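Local coordinates for hemin degrading factor (Pseudomonas aeruginosa, PDB 4MF9), which binds heme and probably traffics it within the cell, and has been identified as a heme-degrading enzyme, at residues P78-T83 / E91-Y96; F128-E133 / S141-D146; P71-L76 / E167-R172. All coordinates share one frame; numbering follows the deposited sequence.

Contact 1: residues P78-T83 / E91-Y96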
ATOM      1  N   PRO A  78      -5.580   4.540  18.879  1.00 22.52           N
ATOM      2  CA  PRO A  78      -4.481   4.799  17.944  1.00 21.66           C
ATOM      3  C   PRO A  78      -3.675   3.542  17.654  1.00 21.48           C
ATOM      4  O   PRO A  78      -3.177   2.891  18.579  1.00 22.72           O
ATOM      5  CB  PRO A  78      -3.614   5.821  18.694  1.00 17.28           C
ATOM      6  CG  PRO A  78      -4.570   6.514  19.602  1.00 19.85           C
ATOM      7  CD  PRO A  78      -5.543   5.449  20.039  1.00 24.82           C
ATOM      8  N   ILE A  79      -3.551   3.216  16.373  1.00 15.65           N
ATOM      9  CA  ILE A  79      -2.751   2.087  15.936  1.00 13.80           C
ATOM     10  C   ILE A  79      -1.714   2.538  14.926  1.00 15.09           C
ATOM     11  O   ILE A  79      -1.584   3.736  14.626  1.00 15.72           O
ATOM     12  CB  ILE A  79      -3.633   1.004  15.280  1.00 13.57           C
ATOM     13  CG1 ILE A  79      -4.707   1.638  14.392  1.00 12.88           C
ATOM     14  CG2 ILE A  79      -4.285   0.124  16.348  1.00 14.86           C
ATOM     15  CD1 ILE A  79      -4.265   1.892  12.933  1.00 12.25           C
ATOM     16  N   MET A  80      -0.996   1.600  14.380  1.00 11.62           N
ATOM     17  CA  MET A  80      -0.192   1.847  13.229  1.00 13.61           C
ATOM     18  C   MET A  80      -0.605   0.917  12.073  1.00 14.02           C
ATOM     19  O   MET A  80      -0.636  -0.277  12.228  1.00 12.09           O
ATOM     20  CB  MET A  80       1.270   1.651  13.566  1.00 13.16           C
ATOM     21  CG  MET A  80       2.227   1.962  12.480  1.00 12.40           C
ATOM     22  SD  MET A  80       2.564   0.705  11.329  1.00 13.76           S
ATOM     23  CE  MET A  80       3.709  -0.380  12.147  1.00 14.87           C
ATOM     24  N   ALA A  81      -0.912   1.516  10.947  1.00 11.93           N
ATOM     25  CA  ALA A  81      -1.329   0.776   9.764  1.00 10.36           C
ATOM     26  C   ALA A  81      -0.119   0.606   8.869  1.00 11.68           C
ATOM     27  O   ALA A  81       0.646   1.562   8.659  1.00 11.80           O
ATOM     28  CB  ALA A  81      -2.450   1.522   9.026  1.00 12.64           C
ATOM     29  N   LEU A  82       0.066  -0.600   8.343  1.00  9.29           N
ATOM     30  CA  LEU A  82       1.221  -0.890   7.493  1.00  8.71           C
ATOM     31  C   LEU A  82       0.760  -1.465   6.172  1.00  9.55           C
ATOM     32  O   LEU A  82       0.168  -2.544   6.125  1.00  8.34           O
ATOM     33  CB  LEU A  82       2.181  -1.876   8.169  1.00 11.85           C
ATOM     34  CG  LEU A  82       3.652  -1.993   7.721  1.00 16.10           C
ATOM     35  CD1 LEU A  82       4.435  -2.786   8.784  1.00 15.62           C
ATOM     36  CD2 LEU A  82       3.828  -2.658   6.367  1.00 13.68           C
ATOM     37  N   THR A  83       1.044  -0.746   5.089  1.00  6.81           N
ATOM     38  CA  THR A  83       0.713  -1.223   3.752  1.00  8.62           C
ATOM     39  C   THR A  83       1.941  -1.061   2.880  1.00  7.25           C
ATOM     40  O   THR A  83       2.586  -0.026   2.929  1.00  7.61           O
ATOM     41  CB  THR A  83      -0.413  -0.388   3.160  1.00  9.85           C
ATOM     42  OG1 THR A  83      -1.561  -0.509   4.004  1.00  8.42           O
ATOM     43  CG2 THR A  83      -0.739  -0.845   1.755  1.00  7.14           C
ATOM     44  N   GLU A  91       3.900   3.405   6.622  1.00 11.33           N
ATOM     45  CA  GLU A  91       3.434   3.240   7.985  1.00 11.79           C
ATOM     46  C   GLU A  91       2.809   4.488   8.524  1.00 12.89           C
ATOM     47  O   GLU A  91       3.472   5.467   8.725  1.00 13.24           O
ATOM     48  CB  GLU A  91       4.547   2.770   8.950  1.00 14.69           C
ATOM     49  CG  GLU A  91       5.169   1.470   8.597  1.00 15.86           C
ATOM     50  CD  GLU A  91       6.318   0.998   9.486  1.00 19.49           C
ATOM     51  OE1 GLU A  91       6.591   1.506  10.521  1.00 16.31           O
ATOM     52  OE2 GLU A  91       6.881   0.042   9.100  1.00 21.03           O
ATOM     53  N   ARG A  92       1.532   4.445   8.840  1.00 13.06           N
ATOM     54  CA  ARG A  92       0.826   5.616   9.309  1.00 12.34           C
ATOM     55  C   ARG A  92       0.172   5.363  10.645  1.00 15.90           C
ATOM     56  O   ARG A  92      -0.394   4.343  10.846  1.00 13.56           O
ATOM     57  CB  ARG A  92      -0.215   6.057   8.319  1.00 12.90           C
ATOM     58  CG  ARG A  92      -0.688   7.477   8.408  1.00 13.49           C
ATOM     59  CD  ARG A  92       0.444   8.463   8.499  1.00 17.21           C
ATOM     60  NE  ARG A  92       0.016   9.850   8.326  1.00 19.53           N
ATOM     61  CZ  ARG A  92      -0.476  10.616   9.263  1.00 21.23           C
ATOM     62  NH1 ARG A  92      -0.678  10.170  10.482  1.00 16.01           N
ATOM     63  NH2 ARG A  92      -0.824  11.841   8.963  1.00 21.96           N
ATOM     64  N   LYS A  93       0.230   6.320  11.540  1.00 14.09           N
ATOM     65  CA  LYS A  93      -0.340   6.179  12.865  1.00 14.58           C
ATOM     66  C   LYS A  93      -1.589   7.002  13.068  1.00 16.09           C
ATOM     67  O   LYS A  93      -1.674   8.093  12.559  1.00 16.52           O
ATOM     68  CB  LYS A  93       0.668   6.531  13.929  1.00 15.30           C
ATOM     69  CG  LYS A  93       1.846   5.633  14.007  1.00 17.00           C
ATOM     70  CD  LYS A  93       2.699   6.061  15.154  1.00 22.27           C
ATOM     71  CE  LYS A  93       4.118   5.644  14.959  1.00 26.98           C
ATOM     72  NZ  LYS A  93       4.927   6.099  16.113  1.00 32.24           N
ATOM     73  N   GLY A  94      -2.551   6.436  13.791  1.00 15.66           N
ATOM     74  CA  GLY A  94      -3.814   7.091  14.088  1.00 19.21           C
ATOM     75  C   GLY A  94      -4.899   6.078  14.411  1.00 15.42           C
ATOM     76  O   GLY A  94      -4.706   4.878  14.254  1.00 14.73           O
ATOM     77  N   PRO A  95      -6.067   6.555  14.850  1.00 24.25           N
ATOM     78  CA  PRO A  95      -7.201   5.658  15.097  1.00 17.90           C
ATOM     79  C   PRO A  95      -7.758   5.070  13.797  1.00 19.95           C
ATOM     80  O   PRO A  95      -7.796   5.774  12.778  1.00 19.08           O
ATOM     81  CB  PRO A  95      -8.231   6.592  15.730  1.00 21.08           C
ATOM     82  CG  PRO A  95      -7.919   7.939  15.124  1.00 21.38           C
ATOM     83  CD  PRO A  95      -6.418   7.973  15.063  1.00 21.85           C
ATOM     84  N   TYR A  96      -8.187   3.808  13.819  1.00 15.07           N
ATOM     85  CA  TYR A  96      -8.737   3.172  12.608  1.00 19.01           C
ATOM     86  C   TYR A  96     -10.184   3.596  12.362  1.00 17.06           C
ATOM     87  O   TYR A  96     -11.121   2.839  12.619  1.00 16.68           O
ATOM     88  CB  TYR A  96      -8.632   1.640  12.688  1.00 16.00           C
ATOM     89  CG  TYR A  96      -8.429   0.942  11.351  1.00 15.27           C
ATOM     90  CD1 TYR A  96      -7.144   0.719  10.847  1.00 13.30           C
ATOM     91  CD2 TYR A  96      -9.517   0.500  10.596  1.00 14.36           C
ATOM     92  CE1 TYR A  96      -6.953   0.075   9.630  1.00 10.05           C
ATOM     93  CE2 TYR A  96      -9.333  -0.142   9.383  1.00 13.27           C
ATOM     94  CZ  TYR A  96      -8.051  -0.349   8.909  1.00 12.17           C
ATOM     95  OH  TYR A  96      -7.880  -0.985   7.694  1.00 12.36           O
TER

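Contact 2: residues F128-E133 / S141-D146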
ATOM      1  N   PHE A 128      -5.408 -12.904  10.400  1.00 15.94           N
ATOM      2  CA  PHE A 128      -4.964 -13.473  11.672  1.00 13.35           C
ATOM      3  C   PHE A 128      -4.725 -12.389  12.710  1.00 16.21           C
ATOM      4  O   PHE A 128      -4.323 -11.270  12.383  1.00 11.78           O
ATOM      5  CB  PHE A 128      -3.667 -14.271  11.477  1.00 13.90           C
ATOM      6  CG  PHE A 128      -3.801 -15.408  10.502  1.00 16.57           C
ATOM      7  CD1 PHE A 128      -3.646 -15.191   9.136  1.00 18.54           C
ATOM      8  CD2 PHE A 128      -4.085 -16.692  10.950  1.00 15.73           C
ATOM      9  CE1 PHE A 128      -3.779 -16.238   8.236  1.00 19.30           C
ATOM     10  CE2 PHE A 128      -4.213 -17.744  10.058  1.00 19.21           C
ATOM     11  CZ  PHE A 128      -4.061 -17.515   8.696  1.00 19.44           C
ATOM     12  N   ALA A 129      -4.983 -12.724  13.968  1.00 13.21           N
ATOM     13  CA  ALA A 129      -4.633 -11.845  15.068  1.00 11.24           C
ATOM     14  C   ALA A 129      -3.438 -12.482  15.736  1.00 14.67           C
ATOM     15  O   ALA A 129      -3.523 -13.626  16.208  1.00 13.90           O
ATOM     16  CB  ALA A 129      -5.793 -11.734  16.051  1.00 14.46           C
ATOM     17  N   ILE A 130      -2.347 -11.755  15.762  1.00 12.27           N
ATOM     18  CA  ILE A 130      -1.109 -12.215  16.325  1.00 13.57           C
ATOM     19  C   ILE A 130      -0.835 -11.546  17.691  1.00 15.42           C
ATOM     20  O   ILE A 130      -0.977 -10.377  17.834  1.00 12.91           O
ATOM     21  CB  ILE A 130       0.036 -11.970  15.341  1.00 12.03           C
ATOM     22  CG1 ILE A 130      -0.234 -12.677  14.020  1.00 11.22           C
ATOM     23  CG2 ILE A 130       1.360 -12.399  15.901  1.00 14.91           C
ATOM     24  CD1 ILE A 130       0.866 -12.584  13.015  1.00 20.91           C
ATOM     25  N   ALA A 131      -0.449 -12.319  18.690  1.00 15.95           N
ATOM     26  CA  ALA A 131      -0.018 -11.745  19.960  1.00 14.88           C
ATOM     27  C   ALA A 131       1.362 -12.303  20.283  1.00 19.18           C
ATOM     28  O   ALA A 131       1.485 -13.338  20.948  1.00 16.30           O
ATOM     29  CB  ALA A 131      -1.021 -12.082  21.069  1.00 18.37           C
ATOM     30  N   GLU A 132       2.391 -11.620  19.846  1.00 16.63           N
ATOM     31  CA  GLU A 132       3.727 -12.111  19.803  1.00 19.02           C
ATOM     32  C   GLU A 132       4.511 -11.771  21.079  1.00 21.86           C
ATOM     33  O   GLU A 132       4.643 -10.650  21.363  1.00 23.53           O
ATOM     34  CB  GLU A 132       4.461 -11.522  18.608  1.00 22.37           C
ATOM     35  CG  GLU A 132       5.829 -12.118  18.466  1.00 26.09           C
ATOM     36  CD  GLU A 132       6.446 -12.010  17.107  1.00 28.28           C
ATOM     37  OE1 GLU A 132       7.552 -12.474  16.987  1.00 37.21           O
ATOM     38  OE2 GLU A 132       5.865 -11.487  16.188  1.00 24.73           O
ATOM     39  N   GLU A 133       5.019 -12.746  21.800  1.00 22.25           N
ATOM     40  CA  GLU A 133       5.797 -12.499  23.008  1.00 27.20           C
ATOM     41  C   GLU A 133       7.023 -11.667  22.683  1.00 24.96           C
ATOM     42  O   GLU A 133       7.730 -12.003  21.826  1.00 28.14           O
ATOM     43  CB  GLU A 133       6.305 -13.845  23.540  1.00 25.90           C
ATOM     44  CG  GLU A 133       5.621 -14.281  24.816  1.00 31.85           C
ATOM     45  CD  GLU A 133       5.752 -15.778  25.178  1.00 38.23           C
ATOM     46  OE1 GLU A 133       5.096 -16.150  26.169  1.00 33.65           O
ATOM     47  OE2 GLU A 133       6.466 -16.557  24.509  1.00 31.87           O
ATOM     48  N   SER A 141      -0.949  -7.690  16.546  1.00 11.30           N
ATOM     49  CA  SER A 141      -1.248  -7.201  15.217  1.00 12.40           C
ATOM     50  C   SER A 141      -2.362  -7.966  14.548  1.00 11.56           C
ATOM     51  O   SER A 141      -2.532  -9.113  14.845  1.00  8.96           O
ATOM     52  CB  SER A 141      -0.030  -7.207  14.323  1.00  8.36           C
ATOM     53  OG  SER A 141       0.460  -8.441  14.038  1.00 10.27           O
ATOM     54  N   ILE A 142      -3.083  -7.296  13.659  1.00  8.84           N
ATOM     55  CA  ILE A 142      -4.038  -7.948  12.748  1.00  8.88           C
ATOM     56  C   ILE A 142      -3.410  -7.998  11.367  1.00 11.39           C
ATOM     57  O   ILE A 142      -2.975  -7.015  10.911  1.00  8.94           O
ATOM     58  CB  ILE A 142      -5.372  -7.187  12.701  1.00 10.42           C
ATOM     59  CG1 ILE A 142      -5.998  -7.081  14.100  1.00 14.19           C
ATOM     60  CG2 ILE A 142      -6.296  -7.784  11.694  1.00  9.15           C
ATOM     61  CD1 ILE A 142      -6.258  -8.403  14.707  1.00 12.43           C
ATOM     62  N   GLN A 143      -3.287  -9.167  10.774  1.00  8.80           N
ATOM     63  CA  GLN A 143      -2.603  -9.260   9.512  1.00  9.96           C
ATOM     64  C   GLN A 143      -3.444  -9.957   8.437  1.00 11.84           C
ATOM     65  O   GLN A 143      -3.919 -11.021   8.648  1.00 12.07           O
ATOM     66  CB  GLN A 143      -1.220  -9.910   9.623  1.00 10.91           C
ATOM     67  CG  GLN A 143      -0.335  -9.367  10.734  1.00  8.72           C
ATOM     68  CD  GLN A 143       1.141  -9.780  10.666  1.00 10.62           C
ATOM     69  OE1 GLN A 143       1.559 -10.495   9.833  1.00  9.70           O
ATOM     70  NE2 GLN A 143       1.897  -9.254  11.554  1.00  8.43           N
ATOM     71  N   VAL A 144      -3.566  -9.329   7.285  1.00  9.27           N
ATOM     72  CA  VAL A 144      -4.434  -9.817   6.217  1.00  9.16           C
ATOM     73  C   VAL A 144      -3.605 -10.293   5.030  1.00 10.55           C
ATOM     74  O   VAL A 144      -2.627  -9.634   4.645  1.00 10.21           O
ATOM     75  CB  VAL A 144      -5.415  -8.701   5.750  1.00  8.47           C
ATOM     76  CG1 VAL A 144      -6.278  -9.198   4.589  1.00  8.48           C
ATOM     77  CG2 VAL A 144      -6.300  -8.259   6.909  1.00  8.37           C
ATOM     78  N   PHE A 145      -4.020 -11.410   4.429  1.00 11.05           N
ATOM     79  CA  PHE A 145      -3.316 -11.995   3.286  1.00 12.35           C
ATOM     80  C   PHE A 145      -4.235 -12.298   2.100  1.00 11.86           C
ATOM     81  O   PHE A 145      -5.429 -12.571   2.284  1.00 11.16           O
ATOM     82  CB  PHE A 145      -2.558 -13.250   3.738  1.00  8.59           C
ATOM     83  CG  PHE A 145      -1.572 -12.968   4.834  1.00 12.02           C
ATOM     84  CD1 PHE A 145      -0.276 -12.565   4.531  1.00 14.61           C
ATOM     85  CD2 PHE A 145      -1.955 -13.056   6.170  1.00 11.11           C
ATOM     86  CE1 PHE A 145       0.634 -12.275   5.536  1.00 12.68           C
ATOM     87  CE2 PHE A 145      -1.042 -12.761   7.185  1.00 14.31           C
ATOM     88  CZ  PHE A 145       0.250 -12.369   6.862  1.00 10.54           C
ATOM     89  N   ASP A 146      -3.680 -12.229   0.885  1.00 13.36           N
ATOM     90  CA  ASP A 146      -4.478 -12.392  -0.337  1.00 15.88           C
ATOM     91  C   ASP A 146      -4.574 -13.851  -0.808  1.00 18.68           C
ATOM     92  O   ASP A 146      -4.087 -14.753  -0.132  1.00 15.80           O
ATOM     93  CB  ASP A 146      -4.008 -11.447  -1.473  1.00 14.20           C
ATOM     94  CG  ASP A 146      -2.613 -11.769  -2.001  1.00 16.97           C
ATOM     95  OD1 ASP A 146      -2.135 -12.910  -1.857  1.00 15.45           O
ATOM     96  OD2 ASP A 146      -1.983 -10.859  -2.594  1.00 19.59           O
TER

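Contact 3: residues P71-L76 / E167-R172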
ATOM      1  N   PRO A  71     -14.694  -2.026  11.063  1.00 18.78           N
ATOM      2  CA  PRO A  71     -15.127  -1.007  12.031  1.00 19.25           C
ATOM      3  C   PRO A  71     -14.610  -1.305  13.431  1.00 20.07           C
ATOM      4  O   PRO A  71     -14.254  -0.380  14.166  1.00 19.55           O
ATOM      5  CB  PRO A  71     -16.660  -1.128  12.015  1.00 21.74           C
ATOM      6  CG  PRO A  71     -16.980  -1.776  10.732  1.00 23.97           C
ATOM      7  CD  PRO A  71     -15.838  -2.704  10.439  1.00 22.59           C
ATOM      8  N   ALA A  72     -14.552  -2.587  13.790  1.00 20.58           N
ATOM      9  CA  ALA A  72     -14.110  -2.997  15.127  1.00 21.96           C
ATOM     10  C   ALA A  72     -12.678  -2.568  15.443  1.00 23.50           C
ATOM     11  O   ALA A  72     -12.339  -2.335  16.606  1.00 21.64           O
ATOM     12  CB  ALA A  72     -14.266  -4.505  15.308  1.00 13.93           C
ATOM     13  N   LEU A  73     -11.848  -2.431  14.445  1.00 18.12           N
ATOM     14  CA  LEU A  73     -10.502  -2.028  14.701  1.00 20.43           C
ATOM     15  C   LEU A  73     -10.465  -0.668  15.326  1.00 19.50           C
ATOM     16  O   LEU A  73      -9.517  -0.312  15.903  1.00 20.73           O
ATOM     17  CB  LEU A  73      -9.657  -2.058  13.447  1.00 21.32           C
ATOM     18  CG  LEU A  73      -9.426  -3.403  12.821  1.00 22.87           C
ATOM     19  CD1 LEU A  73      -8.653  -3.374  11.508  1.00 18.30           C
ATOM     20  CD2 LEU A  73      -8.824  -4.390  13.746  1.00 19.50           C
ATOM     21  N   GLY A  74     -11.526   0.084  15.128  1.00 20.01           N
ATOM     22  CA  GLY A  74     -11.639   1.391  15.753  1.00 24.07           C
ATOM     23  C   GLY A  74     -11.686   1.314  17.270  1.00 22.34           C
ATOM     24  O   GLY A  74     -11.427   2.300  17.960  1.00 24.77           O
ATOM     25  N   GLU A  75     -12.017   0.155  17.790  1.00 27.04           N
ATOM     26  CA  GLU A  75     -12.099  -0.093  19.210  1.00 25.69           C
ATOM     27  C   GLU A  75     -10.708  -0.010  19.853  1.00 24.65           C
ATOM     28  O   GLU A  75     -10.573   0.170  20.993  1.00 18.77           O
ATOM     29  CB  GLU A  75     -12.800  -1.432  19.457  1.00 28.31           C
ATOM     30  CG  GLU A  75     -14.309  -1.436  19.168  1.00 31.90           C
ATOM     31  CD  GLU A  75     -14.956  -2.816  18.938  1.00 36.39           C
ATOM     32  OE1 GLU A  75     -14.339  -3.849  19.160  1.00 32.67           O
ATOM     33  OE2 GLU A  75     -16.120  -2.863  18.503  1.00 38.17           O
ATOM     34  N   LEU A  76      -9.688  -0.172  19.036  1.00 23.14           N
ATOM     35  CA  LEU A  76      -8.317  -0.293  19.515  1.00 21.27           C
ATOM     36  C   LEU A  76      -7.616   1.037  19.772  1.00 22.44           C
ATOM     37  O   LEU A  76      -6.486   1.050  20.254  1.00 23.91           O
ATOM     38  CB  LEU A  76      -7.492  -1.119  18.527  1.00 19.30           C
ATOM     39  CG  LEU A  76      -8.044  -2.523  18.287  1.00 19.81           C
ATOM     40  CD1 LEU A  76      -7.342  -3.188  17.120  1.00 16.96           C
ATOM     41  CD2 LEU A  76      -7.911  -3.373  19.542  1.00 24.35           C
ATOM     42  N   GLU A 167      -8.684  -8.584  23.444  1.00 26.75           N
ATOM     43  CA  GLU A 167      -9.224  -9.905  23.590  1.00 26.71           C
ATOM     44  C   GLU A 167     -10.673 -10.085  23.200  1.00 22.68           C
ATOM     45  O   GLU A 167     -11.000 -11.007  22.539  1.00 24.02           O
ATOM     46  CB  GLU A 167      -8.914 -10.489  24.937  1.00 32.97           C
ATOM     47  CG  GLU A 167      -8.508 -11.951  24.854  1.00 38.43           C
ATOM     48  CD  GLU A 167      -7.197 -12.211  24.145  1.00 39.70           C
ATOM     49  OE1 GLU A 167      -7.211 -12.856  23.081  1.00 37.21           O
ATOM     50  OE2 GLU A 167      -6.142 -11.795  24.661  1.00 42.60           O
ATOM     51  N   PRO A 168     -11.517  -9.163  23.575  1.00 23.42           N
ATOM     52  CA  PRO A 168     -12.914  -9.274  23.137  1.00 26.14           C
ATOM     53  C   PRO A 168     -13.052  -9.187  21.623  1.00 28.11           C
ATOM     54  O   PRO A 168     -13.927  -9.845  21.049  1.00 23.90           O
ATOM     55  CB  PRO A 168     -13.570  -8.050  23.776  1.00 30.04           C
ATOM     56  CG  PRO A 168     -12.757  -7.785  24.987  1.00 30.73           C
ATOM     57  CD  PRO A 168     -11.346  -8.085  24.568  1.00 27.59           C
ATOM     58  N   LEU A 169     -12.217  -8.394  20.987  1.00 24.01           N
ATOM     59  CA  LEU A 169     -12.235  -8.348  19.557  1.00 23.85           C
ATOM     60  C   LEU A 169     -11.856  -9.654  18.927  1.00 21.76           C
ATOM     61  O   LEU A 169     -12.549 -10.141  18.080  1.00 22.57           O
ATOM     62  CB  LEU A 169     -11.260  -7.290  19.096  1.00 25.36           C
ATOM     63  CG  LEU A 169     -11.435  -6.658  17.747  1.00 23.82           C
ATOM     64  CD1 LEU A 169     -10.477  -5.500  17.741  1.00 25.51           C
ATOM     65  CD2 LEU A 169     -10.961  -7.683  16.792  1.00 24.42           C
ATOM     66  N   VAL A 170     -10.782 -10.237  19.409  1.00 18.22           N
ATOM     67  CA  VAL A 170     -10.331 -11.528  18.898  1.00 19.60           C
ATOM     68  C   VAL A 170     -11.395 -12.630  19.070  1.00 22.31           C
ATOM     69  O   VAL A 170     -11.717 -13.347  18.116  1.00 24.37           O
ATOM     70  CB  VAL A 170      -8.984 -11.939  19.531  1.00 22.61           C
ATOM     71  CG1 VAL A 170      -8.680 -13.397  19.250  1.00 23.23           C
ATOM     72  CG2 VAL A 170      -7.853 -11.057  19.009  1.00 19.33           C
ATOM     73  N   GLU A 171     -11.992 -12.712  20.246  1.00 22.93           N
ATOM     74  CA  GLU A 171     -12.973 -13.758  20.538  1.00 26.13           C
ATOM     75  C   GLU A 171     -14.203 -13.656  19.664  1.00 24.93           C
ATOM     76  O   GLU A 171     -14.686 -14.626  19.213  1.00 26.56           O
ATOM     77  CB  GLU A 171     -13.341 -13.856  22.036  1.00 27.76           C
ATOM     78  CG  GLU A 171     -14.733 -14.403  22.358  1.00 29.23           C
ATOM     79  CD  GLU A 171     -14.830 -15.918  22.227  1.00 31.86           C
ATOM     80  OE1 GLU A 171     -15.945 -16.441  22.386  1.00 33.84           O
ATOM     81  OE2 GLU A 171     -13.808 -16.572  22.031  1.00 32.80           O
ATOM     82  N   ARG A 172     -14.671 -12.455  19.451  1.00 24.84           N
ATOM     83  CA  ARG A 172     -15.845 -12.174  18.631  1.00 26.09           C
ATOM     84  C   ARG A 172     -15.650 -12.546  17.162  1.00 24.24           C
ATOM     85  O   ARG A 172     -16.580 -13.023  16.496  1.00 25.68           O
ATOM     86  CB  ARG A 172     -16.197 -10.690  18.756  1.00 27.54           C
ATOM     87  CG  ARG A 172     -17.251 -10.188  17.789  1.00 32.24           C
ATOM     88  CD  ARG A 172     -17.695  -8.794  18.195  1.00 32.30           C
ATOM     89  NE  ARG A 172     -16.595  -8.052  18.813  1.00 36.34           N
ATOM     90  CZ  ARG A 172     -16.711  -6.833  19.328  1.00 37.19           C
ATOM     91  NH1 ARG A 172     -17.887  -6.215  19.307  1.00 39.25           N
ATOM     92  NH2 ARG A 172     -15.656  -6.236  19.872  1.00 37.04           N
TER

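Contact 1: residues P78-T83 / E91-Y96
The ring of Y96 meets I79 at its edge: CD1 of the isoleucine lies close to the ring plane, 3.7 Å from Y96 CD1. The Y96 side chain also touches L73, V155, L117 and L119, and its hydroxyl is hydrogen-bonded to H153. The I79 side chain reaches this place because CG1 sits between the backbone N and the carbonyl carbon (chi1 41°), which folds it over the G94 carbonyl; I79 CG1 is only 3.2 Å from G94 O. Within the hairpin, the E91 carboxylate has the M80 methyl by one oxygen, with M80 CE 3.8 Å from E91 OE1, and an L82 methyl by the other, while M80 SD rests on the E91 methylene at CB. M80 arrives there with CG anti to the backbone N (chi1 -176°) and a chain that bends twice beyond it, whereas L82 runs alongside E91. The guanidinium of R92 turns away from the facing strand, to a salt bridge with D114 and a hydrogen bond with H275. Four backbone bonds join the strands. A81 N donates to R92 O at 2.9 Å, and R92 N returns the bond to A81 O; I79 and G94 repeat the exchange, although I79 N approaches above the plane of the G94 carbonyl. At G94 the chain turns a corner. M80 and L82 make backbone hydrogen bonds to F156 and K154, E91 and K93 to N297 and E295. This is an antiparallel beta hairpin in the middle of a nine-stranded sheet, where the two HemS/ChuX halves of the protein are stitched together.

Contact 2: residues F128-E133 / S141-D146
F128 and Q143, paired across an antiparallel beta hairpin, exchange two backbone hydrogen bonds. F128 N donates to Q143 O at 3.0 Å, and Q143 N donates back to F128 O at 2.8 Å. Two residues further on, I130 and S141 do the same: I130 N reaches S141 O in an almost straight bond (173° at the hydrogen), and S141 N closes the ring to I130 O. Between these pairs, A129 and I142 form a non-hydrogen-bonded pair whose amide groups turn outward, A129 to V60 on one flank and I142 to V155 on the other. The central peptide groups are thus served from both flanks. Q143 NE2 finds one acceptor locally, S141 OG, at 3.0 Å, on the same face and two residues back. The hydroxyl is placed for it by lying between the backbone N and the carbonyl carbon (chi1 66°), while Q143 is extended beyond CG. That bond, tilted 22° from the amide plane, favours this rotation of the amide. Toward the ends, E132 OE2 forms a salt bridge with R54, and D146 OD1 accepts from the backbone N of Q148 and V150. On the face of Q143, F128 and F145 cross at about a right angle, with F128 CD1 4.0 Å from F145 CD2, and both side chains touch V51 of helix 47-52. On the opposite face the terminal methyl of I142, CD1, lies 3.6 Å from A129 CB, the alanine methyl. I130 CD1 lies 3.7 Å from Q143 CD, with NE2 and OE1 almost as near.

Contact 3: residues P71-L76 / E167-R172
L169 pushes its side chain from helix 167-172 into a shallow hollow on the segment 71-76, lined by A72, L73 and L76. The bump is chiefly one methyl. L169 CD1 lies 3.8 Å from L76 CD2 and equally far from the backbone oxygen of A72, with L73 CD2 a looser neighbour at 4.5 Å. L76 crosses L169 at about a right angle, so that its CG and both its methyls lie close to that single CD1. A72 CB stands 4.3 Å from L169 CG, consistent with the close approach of the two backbones, 7.2 Å between the CA atoms of A72 and L169. At the solvent-exposed margin, E75 and R172 reach for each other from opposite directions in a salt bridge, E75 OE1 to R172 NH2 at 2.8 Å, with their flat groups turned by 24°. The bend at chi3 of R172 brings the guanidinium back over the gap. Beneath, L73 rests on V155 and L76 on L157. The 3-10 turn after helix 66-72 thus presents E75 and L76 to helix 166-173, and both elements lie over a large antiparallel sheet, leucines inward and charges outward, in the layered alpha/beta build of the HemS/ChuX domain.

Overall arrangement
Contacts 1 and 2 are both hairpins of one nine-stranded sheet, separated within it by strand 151-157, and their nearest atoms stay about 7 Å apart. Contact 3 joins helical segments far apart in the chain and touches both: Y96 CD2 meets L73 CB at 3.8 Å, and A129 CB meets V170 CG2 at 3.7 Å. Backbone bonding dominates the hairpins, whereas contact 3 has leucine packing plus one salt bridge at its surface. All the touching residues of contact 2 are buried. Contact 1 is partly exposed on its M80 and E91 side and lies nearer a site, its Y96 side chain being about 14 Å from the heme; contacts 2 and 3 lie away from known sites.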